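Local atomic coordinates of Glyco_hydro_cc domain-containing protein (Pseudomonas viridiflava, PDB entry 6UAV), a protein that probably hydrolyses internal beta-1,3-glucosidic bonds as a TIM-barrel endo-beta-1,3-glucanase of glycoside hydrolase family 128, subgroup II. Residues W225-R229 with S237-E243. Numbering follows the deposited sequence.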
ATOM      1  N   TRP A 225       6.981  -2.744  -0.504  1.00 11.29           N
ATOM      2  CA  TRP A 225       7.411  -3.713  -1.528  1.00 11.40           C
ATOM      3  C   TRP A 225       6.471  -4.916  -1.549  1.00 10.99           C
ATOM      4  O   TRP A 225       6.140  -5.491  -0.462  1.00 10.97           O
ATOM      5  CB  TRP A 225       8.873  -4.123  -1.297  1.00 12.54           C
ATOM      6  CG  TRP A 225       9.407  -5.057  -2.335  1.00 12.70           C
ATOM      7  CD1 TRP A 225       9.393  -6.419  -2.336  1.00 13.13           C
ATOM      8  CD2 TRP A 225       9.977  -4.660  -3.585  1.00 13.07           C
ATOM      9  NE1 TRP A 225       9.946  -6.907  -3.491  1.00 13.64           N
ATOM     10  CE2 TRP A 225      10.339  -5.837  -4.272  1.00 13.52           C
ATOM     11  CE3 TRP A 225      10.278  -3.420  -4.142  1.00 13.32           C
ATOM     12  CZ2 TRP A 225      10.869  -5.799  -5.561  1.00 13.90           C
ATOM     13  CZ3 TRP A 225      10.891  -3.385  -5.378  1.00 13.42           C
ATOM     14  CH2 TRP A 225      11.156  -4.556  -6.084  1.00 13.63           C
ATOM     15  N   PHE A 226       6.188  -5.407  -2.745  1.00 11.06           N
ATOM     16  CA  PHE A 226       5.458  -6.676  -2.945  1.00 11.03           C
ATOM     17  C   PHE A 226       6.489  -7.740  -3.353  1.00 11.32           C
ATOM     18  O   PHE A 226       7.033  -7.628  -4.448  1.00 12.09           O
ATOM     19  CB  PHE A 226       4.357  -6.525  -3.988  1.00 11.66           C
ATOM     20  CG  PHE A 226       3.444  -7.706  -3.999  1.00 11.71           C
ATOM     21  CD1 PHE A 226       3.792  -8.813  -4.734  1.00 12.19           C
ATOM     22  CD2 PHE A 226       2.344  -7.786  -3.163  1.00 12.22           C
ATOM     23  CE1 PHE A 226       3.017  -9.947  -4.718  1.00 12.62           C
ATOM     24  CE2 PHE A 226       1.544  -8.910  -3.141  1.00 12.22           C
ATOM     25  CZ  PHE A 226       1.887  -9.976  -3.939  1.00 12.17           C
ATOM     26  N   THR A 227       6.802  -8.733  -2.496  1.00 11.78           N
ATOM     27  CA  THR A 227       6.171  -9.049  -1.212  1.00 11.90           C
ATOM     28  C   THR A 227       7.116  -9.874  -0.330  1.00 12.03           C
ATOM     29  O   THR A 227       8.311 -10.033  -0.669  1.00 12.41           O
ATOM     30  CB  THR A 227       4.881  -9.859  -1.422  1.00 12.38           C
ATOM     31  OG1 THR A 227       4.161 -10.120  -0.208  1.00 12.54           O
ATOM     32  CG2 THR A 227       5.161 -11.179  -2.123  1.00 12.77           C
ATOM     33  N   GLY A 228       6.626 -10.377   0.805  1.00 12.74           N
ATOM     34  CA  GLY A 228       7.478 -11.194   1.699  1.00 13.64           C
ATOM     35  C   GLY A 228       7.916 -12.477   0.995  1.00 14.15           C
ATOM     36  O   GLY A 228       9.092 -12.734   0.810  1.00 14.36           O
ATOM     37  N   ARG A 229       6.967 -13.288   0.603  1.00 13.96           N
ATOM     38  CA  ARG A 229       7.201 -14.531  -0.130  1.00 15.03           C
ATOM     39  C   ARG A 229       6.119 -14.749  -1.147  1.00 15.79           C
ATOM     40  O   ARG A 229       4.939 -14.482  -0.835  1.00 16.11           O
ATOM     41  CB  ARG A 229       7.054 -15.760   0.786  1.00 16.35           C
ATOM     42  CG  ARG A 229       7.944 -15.737   1.998  1.00 16.54           C
ATOM     43  CD  ARG A 229       7.670 -16.979   2.829  1.00 16.55           C
ATOM     44  NE  ARG A 229       8.706 -16.942   3.819  1.00 16.92           N
ATOM     45  CZ  ARG A 229       8.633 -16.321   4.980  1.00 16.80           C
ATOM     46  NH1 ARG A 229       9.695 -16.331   5.769  1.00 17.31           N
ATOM     47  NH2 ARG A 229       7.532 -15.677   5.332  1.00 16.34           N
ATOM     48  N   SER A 237      10.816 -11.511  -6.702  1.00 14.81           N
ATOM     49  CA  SER A 237      10.171 -10.433  -5.912  1.00 15.13           C
ATOM     50  C   SER A 237      10.156 -10.717  -4.395  1.00 14.83           C
ATOM     51  O   SER A 237       9.926  -9.782  -3.628  1.00 15.74           O
ATOM     52  CB  SER A 237       8.760 -10.193  -6.456  1.00 15.20           C
ATOM     53  OG  SER A 237       8.413  -8.822  -6.366  1.00 15.70           O
ATOM     54  N   SER A 238      10.479 -11.929  -3.959  1.00 15.25           N
ATOM     55  CA  SER A 238      10.420 -12.312  -2.512  1.00 14.74           C
ATOM     56  C   SER A 238      11.558 -11.685  -1.680  1.00 14.45           C
ATOM     57  O   SER A 238      12.753 -11.801  -2.062  1.00 15.24           O
ATOM     58  CB  SER A 238      10.410 -13.828  -2.324  1.00 15.18           C
ATOM     59  OG  SER A 238       9.240 -14.408  -2.905  1.00 15.14           O
ATOM     60  N   LEU A 239      11.213 -11.125  -0.516  1.00 13.45           N
ATOM     61  CA  LEU A 239      12.184 -10.603   0.466  1.00 13.92           C
ATOM     62  C   LEU A 239      12.581 -11.666   1.507  1.00 13.94           C
ATOM     63  O   LEU A 239      13.619 -11.480   2.143  1.00 14.85           O
ATOM     64  CB  LEU A 239      11.573  -9.430   1.207  1.00 13.75           C
ATOM     65  CG  LEU A 239      11.100  -8.242   0.386  1.00 13.91           C
ATOM     66  CD1 LEU A 239      10.403  -7.278   1.304  1.00 14.18           C
ATOM     67  CD2 LEU A 239      12.224  -7.542  -0.343  1.00 14.62           C
ATOM     68  N   LEU A 240      11.819 -12.746   1.616  1.00 15.21           N
ATOM     69  CA  LEU A 240      11.969 -13.785   2.677  1.00 15.75           C
ATOM     70  C   LEU A 240      12.000 -15.171   2.022  1.00 16.74           C
ATOM     71  O   LEU A 240      11.387 -15.379   0.951  1.00 16.22           O
ATOM     72  CB  LEU A 240      10.813 -13.704   3.679  1.00 15.86           C
ATOM     73  CG  LEU A 240      10.805 -12.454   4.551  1.00 15.88           C
ATOM     74  CD1 LEU A 240       9.429 -12.204   5.143  1.00 15.56           C
ATOM     75  CD2 LEU A 240      11.915 -12.486   5.623  1.00 17.41           C
ATOM     76  N   ASP A 241      12.667 -16.120   2.677  1.00 17.64           N
ATOM     77  CA  ASP A 241      12.645 -17.527   2.167  1.00 19.24           C
ATOM     78  C   ASP A 241      12.217 -18.405   3.348  1.00 18.53           C
ATOM     79  O   ASP A 241      10.994 -18.408   3.655  1.00 18.48           O
ATOM     80  CB  ASP A 241      13.955 -17.921   1.501  1.00 21.93           C
ATOM     81  CG  ASP A 241      13.905 -19.274   0.801  1.00 24.21           C
ATOM     82  OD1 ASP A 241      12.816 -19.916   0.746  1.00 26.50           O
ATOM     83  OD2 ASP A 241      14.940 -19.705   0.379  1.00 28.67           O
ATOM     84  N   ALA A 242      13.147 -19.096   4.008  1.00 18.94           N
ATOM     85  CA  ALA A 242      12.814 -19.877   5.221  1.00 19.04           C
ATOM     86  C   ALA A 242      12.203 -18.918   6.251  1.00 18.10           C
ATOM     87  O   ALA A 242      12.531 -17.745   6.255  1.00 18.13           O
ATOM     88  CB  ALA A 242      14.064 -20.560   5.775  1.00 19.87           C
ATOM     89  N   GLU A 243      11.416 -19.433   7.189  1.00 17.98           N
ATOM     90  CA  GLU A 243      10.945 -18.619   8.321  1.00 17.47           C
ATOM     91  C   GLU A 243      12.119 -17.893   8.990  1.00 17.25           C
ATOM     92  O   GLU A 243      13.130 -18.526   9.370  1.00 17.40           O
ATOM     93  CB  GLU A 243      10.129 -19.463   9.284  1.00 17.91           C
ATOM     94  CG  GLU A 243       9.576 -18.665  10.424  1.00 18.13           C
ATOM     95  CD  GLU A 243       8.557 -19.417  11.245  1.00 18.32           C
ATOM     96  OE1 GLU A 243       8.364 -20.615  10.989  1.00 19.94           O
ATOM     97  OE2 GLU A 243       8.078 -18.806  12.198  1.00 18.04           O
TER
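The backbone carbonyl of S237 is gripped by W225, whose indole NE1 lies 2.9 Å from S237 O, with a second, weak bond from T227 N. The indole bond is well formed: the N-H points nearly straight at the oxygen, which sits in the ring plane, and the donor meets a carbonyl lone pair. With chi1 near 180° (-177°) the indole swings out toward 237-243, and chi2 (-91°) sets its NE1 edge at S237 O. In return, S237 OG donates to F226 O at 2.6 Å, in the carbonyl plane, while W188 NE1 also bonds this hydroxyl. The F226-T227 peptide is cis; its F226 O takes the S237 hydroxyl, while its T227 N reaches S237 O only weakly.

Further along, L239 N reaches T227 O at 3.1 Å and, weakly, G228 O, whose main partner is L240 N at 2.8 Å. CD2 of L239 approaches CD1 of W225 obliquely at 3.6 Å, an apolar contact continued by M207 and L249.

R229, extended from CG to NE, runs past L240 to the backbone beyond. NE donates to D241 O at 2.7 Å, almost straight, and NH1 to A242 O at 3.2 Å, both oxygens near the guanidinium plane; A242 O is met from above its carbonyl plane. L240 CB lies over one face of the guanidinium, toward its rim, and NH2 forms a salt bridge with D17. Two near-plane acceptors, the D241 O bond the stronger, probably fix the rotation of the guanidinium, and D17 probably balances its charge, so the long loop between barrel strand 220-225 and helix 248-255 is folded back on itself chiefly through side-chain and backbone donors meeting main-chain carbonyls.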